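Local coordinates for C protein alpha-antigen (Streptococcus agalactiae, PDB 1YWM), which may play a role in both virulence and immunity as a cell-wall-anchored surface protein, here represented by its N-terminal domain, at residues E132-T135 against N136-P140; K141-E144 against E145-T148. All blocks are in the same frame, centred on the assembly; numbering follows the deposited sequence.

Both contacts are local and sit at the same end of the antiparallel three-helix bundle, their centres about 9 Å apart. Contact 1 is the last turn of helix 124-137 and the chain leaving it; contact 2 is the first turn of helix 144-163 and the residues that lead in. The former is partly buried, with Val-133 packed on both other helices and Ala-137 buried against Leu-185, whereas the latter lies at the surface, where waters join its glutamates and Thr-148. Backbone hydrogen bonds run through both; 141-148 adds a hydroxyl pair and a guanidinium to them. Arg-147 joins the two, its NE and NH2 hydrogen-bonded to the carbonyl oxygens of Ala-137 and Asp-139.

Contact 1: E132-T135 against N136-P140; sequences EVRT and NANDP
Asn-138 sets its side chain beyond the carbonyl oxygen of Arg-134, one helical turn back, with CG 3.5 Å from Arg-134 O. The arginine runs alongside it, pointing the same way, and its CG lies 4.0 Å from Asn-138 ND2; the guanidinium and amide planes are 35° apart. Beyond this overlap the arginine chain bends at chi3, and NH2 forms a salt bridge with Asp-155 on helix 144-163. On the backbone, Asn-136 N bonds to Glu-132 O (3.0 Å), and the next link, Ala-137 N to Val-133 O, is shorter at 2.7 Å. The methyl of Ala-137 also rests against this carbonyl, its CB 3.3 Å from Val-133 O. The helical hydrogen bonding then slackens: Asn-138 N reaches Arg-134 O at 3.1 Å with a bent N-H...O angle of 140°, and adds only a weak bond to Thr-135 O. Asn-136 packs its CB 3.5 Å from Glu-132 O, while chi1 of -175° sets its CG opposite the backbone N and carries the amide off this helical turn. There ND2 bonds to Glu-182 and OD1 to Trp-142 NE1, giving both ends of the amide a partner and fixing which way round it lies. Val-133, buried, packs on Val-150 and Leu-154 of helix 144-163 and on Val-178 of helix 168-182. Weakening helical bonds, with side chains packed on both neighbouring helices, are what is expected where a helix ends in an antiparallel three-helix bundle.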
loop_
_atom_site.group_PDB
_atom_site.type_symbol
_atom_site.label_atom_id
_atom_site.label_comp_id
_atom_site.label_asym_id
_atom_site.label_seq_id
_atom_site.Cartn_x
_atom_site.Cartn_y
_atom_site.Cartn_z
ATOM N N GLU A 132 -0.555 18.515 -4.638
ATOM C CA GLU A 132 -0.080 19.681 -5.408
ATOM C C GLU A 132 -1.048 20.037 -6.544
ATOM O O GLU A 132 -1.365 21.234 -6.757
ATOM C CB GLU A 132 1.325 19.440 -5.929
ATOM C CG GLU A 132 2.342 19.294 -4.790
ATOM C CD GLU A 132 3.666 18.694 -5.225
ATOM O OE1 GLU A 132 4.580 18.648 -4.383
ATOM O OE2 GLU A 132 3.793 18.240 -6.390
ATOM N N VAL A 133 -1.553 19.024 -7.246
ATOM C CA VAL A 133 -2.513 19.273 -8.341
ATOM C C VAL A 133 -3.843 19.749 -7.756
ATOM O O VAL A 133 -4.502 20.621 -8.318
ATOM C CB VAL A 133 -2.696 18.039 -9.257
ATOM C CG1 VAL A 133 -3.774 18.272 -10.345
ATOM C CG2 VAL A 133 -1.346 17.636 -9.881
ATOM N N ARG A 134 -4.260 19.160 -6.636
ATOM C CA ARG A 134 -5.471 19.596 -5.963
ATOM C C ARG A 134 -5.379 21.088 -5.622
ATOM O O ARG A 134 -6.328 21.868 -5.853
ATOM C CB ARG A 134 -5.623 18.802 -4.645
ATOM C CG ARG A 134 -6.996 18.803 -4.041
ATOM C CD ARG A 134 -7.131 17.902 -2.783
ATOM N NE ARG A 134 -6.940 16.464 -3.053
ATOM C CZ ARG A 134 -7.887 15.660 -3.576
ATOM N NH1 ARG A 134 -7.678 14.347 -3.781
ATOM N NH2 ARG A 134 -9.055 16.174 -3.896
ATOM N N THR A 135 -4.237 21.488 -5.063
ATOM C CA THR A 135 -4.050 22.872 -4.633
ATOM C C THR A 135 -4.118 23.790 -5.867
ATOM O O THR A 135 -4.805 24.803 -5.871
ATOM C CB THR A 135 -2.689 23.030 -3.909
ATOM O OG1 THR A 135 -2.772 22.390 -2.626
ATOM C CG2 THR A 135 -2.444 24.496 -3.545
ATOM N N ASN A 136 -3.404 23.398 -6.906
ATOM C CA ASN A 136 -3.442 24.126 -8.167
ATOM C C ASN A 136 -4.876 24.233 -8.719
ATOM O O ASN A 136 -5.341 25.340 -9.059
ATOM C CB ASN A 136 -2.512 23.447 -9.168
ATOM C CG ASN A 136 -2.397 24.207 -10.479
ATOM O OD1 ASN A 136 -2.703 25.400 -10.550
ATOM N ND2 ASN A 136 -1.924 23.531 -11.504
ATOM N N ALA A 137 -5.570 23.096 -8.803
ATOM C CA ALA A 137 -6.907 23.045 -9.387
ATOM C C ALA A 137 -7.887 23.965 -8.651
ATOM O O ALA A 137 -8.806 24.487 -9.270
ATOM C CB ALA A 137 -7.461 21.569 -9.421
ATOM N N ASN A 138 -7.677 24.163 -7.350
ATOM C CA ASN A 138 -8.576 24.990 -6.535
ATOM C C ASN A 138 -8.414 26.496 -6.726
ATOM O O ASN A 138 -9.224 27.280 -6.231
ATOM C CB ASN A 138 -8.514 24.557 -5.051
ATOM C CG ASN A 138 -9.369 23.307 -4.804
ATOM O OD1 ASN A 138 -10.516 23.244 -5.237
ATOM N ND2 ASN A 138 -8.807 22.313 -4.135
ATOM N N ASP A 139 -7.414 26.883 -7.500
ATOM C CA ASP A 139 -7.221 28.298 -7.831
ATOM C C ASP A 139 -8.433 28.798 -8.670
ATOM O O ASP A 139 -8.741 28.197 -9.698
ATOM C CB ASP A 139 -5.939 28.420 -8.632
ATOM C CG ASP A 139 -5.460 29.842 -8.742
ATOM O OD1 ASP A 139 -6.289 30.713 -9.117
ATOM O OD2 ASP A 139 -4.297 30.176 -8.464
ATOM N N PRO A 140 -9.118 29.865 -8.256
ATOM C CA PRO A 140 -10.251 30.368 -9.031
ATOM C C PRO A 140 -9.919 30.847 -10.434
ATOM O O PRO A 140 -10.875 31.103 -11.174
ATOM C CB PRO A 140 -10.816 31.518 -8.173
ATOM C CG PRO A 140 -9.903 31.744 -7.094
ATOM C CD PRO A 140 -8.901 30.657 -7.024
#

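Contact 2: K141-E144 against E145-T148; sequences KWTE and ESRT
Helix 144-163 begins after Thr-143, which holds the N-cap position. Its OG1 and Ser-146 OG share a hydrogen bond of 2.8 Å, and both hydroxyls sit between their own backbone N and carbonyl carbon (chi1 62° and 74°), which turns them to face each other. Ser-146 OG has a further partner in Val-186 N, tying this end of the helix to the chain after helix 168-182. The helical hydrogen bonding starts with Arg-147 N to Thr-143 O (3.0 Å, nearly straight) and Thr-148 N to Glu-144 O (2.9 Å). Arg-147 bends at chi3 and folds back, one guanidinium face over Thr-143 O and the CG of Glu-144 at its edge, in plane. Its NH2 makes a weak bond to Trp-142 O, while NE and NH2 bond to Ala-137 O and Asp-139 O across the turn. The carboxylate of Glu-144 stands at 78° to the guanidinium without pairing with it; water 1 instead links Glu-144 OE2 (3.0 Å) to Thr-148 OG1 (2.7 Å). A side-chain hydroxyl bond across the first turn and an arginine reaching back to the preceding loop accompany a threonine at the N-cap position in this helix-loop-helix connection of the bundle.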
loop_
_atom_site.group_PDB
_atom_site.type_symbol
_atom_site.label_atom_id
_atom_site.label_comp_id
_atom_site.label_asym_id
_atom_site.label_seq_id
_atom_site.Cartn_x
_atom_site.Cartn_y
_atom_site.Cartn_z
ATOM N N LYS A 141 -8.648 30.899 -10.842
ATOM C CA LYS A 141 -8.366 31.297 -12.232
ATOM C C LYS A 141 -8.806 30.227 -13.278
ATOM O O LYS A 141 -8.951 30.531 -14.471
ATOM C CB LYS A 141 -6.889 31.629 -12.403
ATOM C CG LYS A 141 -5.958 30.395 -12.439
ATOM C CD LYS A 141 -4.503 30.821 -12.253
ATOM C CE LYS A 141 -3.577 29.606 -12.105
ATOM N NZ LYS A 141 -2.188 30.076 -11.887
ATOM N N TRP A 142 -8.990 28.980 -12.819
ATOM C CA TRP A 142 -9.407 27.859 -13.666
ATOM C C TRP A 142 -10.922 27.783 -13.748
ATOM O O TRP A 142 -11.620 28.111 -12.791
ATOM C CB TRP A 142 -8.893 26.512 -13.065
ATOM C CG TRP A 142 -7.413 26.423 -12.856
ATOM C CD1 TRP A 142 -6.767 26.274 -11.647
ATOM C CD2 TRP A 142 -6.384 26.419 -13.864
ATOM N NE1 TRP A 142 -5.411 26.219 -11.850
ATOM C CE2 TRP A 142 -5.148 26.291 -13.200
ATOM C CE3 TRP A 142 -6.385 26.536 -15.270
ATOM C CZ2 TRP A 142 -3.913 26.235 -13.890
ATOM C CZ3 TRP A 142 -5.167 26.477 -15.961
ATOM C CH2 TRP A 142 -3.936 26.349 -15.265
ATOM N N THR A 143 -11.445 27.374 -14.901
ATOM C CA THR A 143 -12.883 27.165 -15.021
ATOM C C THR A 143 -13.369 26.163 -13.973
ATOM O O THR A 143 -12.664 25.202 -13.644
ATOM C CB THR A 143 -13.296 26.656 -16.411
ATOM O OG1 THR A 143 -12.685 25.381 -16.679
ATOM C CG2 THR A 143 -12.746 27.577 -17.527
ATOM N N GLU A 144 -14.582 26.363 -13.477
ATOM C CA GLU A 144 -15.129 25.374 -12.541
ATOM C C GLU A 144 -15.261 23.985 -13.207
ATOM O O GLU A 144 -14.993 22.952 -12.587
ATOM C CB GLU A 144 -16.487 25.814 -11.963
ATOM C CG GLU A 144 -16.866 24.975 -10.739
ATOM C CD GLU A 144 -18.277 25.221 -10.212
ATOM O OE1 GLU A 144 -18.406 26.019 -9.260
ATOM O OE2 GLU A 144 -19.242 24.590 -10.720
ATOM N N GLU A 145 -15.642 23.964 -14.473
ATOM C CA GLU A 145 -15.842 22.705 -15.187
ATOM C C GLU A 145 -14.523 21.906 -15.292
ATOM O O GLU A 145 -14.509 20.676 -15.091
ATOM C CB GLU A 145 -16.415 22.958 -16.593
ATOM C CG GLU A 145 -17.798 23.636 -16.630
ATOM C CD GLU A 145 -17.838 25.060 -16.047
ATOM O OE1 GLU A 145 -16.875 25.857 -16.239
ATOM O OE2 GLU A 145 -18.850 25.389 -15.377
ATOM N N SER A 146 -13.422 22.586 -15.617
ATOM C CA SER A 146 -12.139 21.872 -15.644
ATOM C C SER A 146 -11.653 21.454 -14.231
ATOM O O SER A 146 -11.145 20.320 -14.050
ATOM C CB SER A 146 -11.065 22.621 -16.440
ATOM O OG SER A 146 -10.565 23.760 -15.747
ATOM N N ARG A 147 -11.807 22.339 -13.252
ATOM C CA ARG A 147 -11.456 21.993 -11.867
ATOM C C ARG A 147 -12.163 20.692 -11.466
ATOM O O ARG A 147 -11.559 19.785 -10.883
ATOM C CB ARG A 147 -11.883 23.103 -10.918
ATOM C CG ARG A 147 -11.744 22.746 -9.435
ATOM C CD ARG A 147 -12.161 23.877 -8.484
ATOM N NE ARG A 147 -11.446 25.105 -8.953
ATOM C CZ ARG A 147 -11.986 26.121 -9.612
ATOM N NH1 ARG A 147 -13.275 26.137 -9.898
ATOM N NH2 ARG A 147 -11.219 27.134 -9.990
ATOM N N THR A 148 -13.457 20.632 -11.744
ATOM C CA THR A 148 -14.264 19.511 -11.295
ATOM C C THR A 148 -13.811 18.216 -11.960
ATOM O O THR A 148 -13.746 17.166 -11.313
ATOM C CB THR A 148 -15.735 19.830 -11.562
ATOM O OG1 THR A 148 -16.144 20.850 -10.623
ATOM C CG2 THR A 148 -16.640 18.620 -11.261
HETATM O O HOH W 1 -18.023 22.205 -12.007
HETATM O O HOH W 2 -16.125 28.639 -14.447
#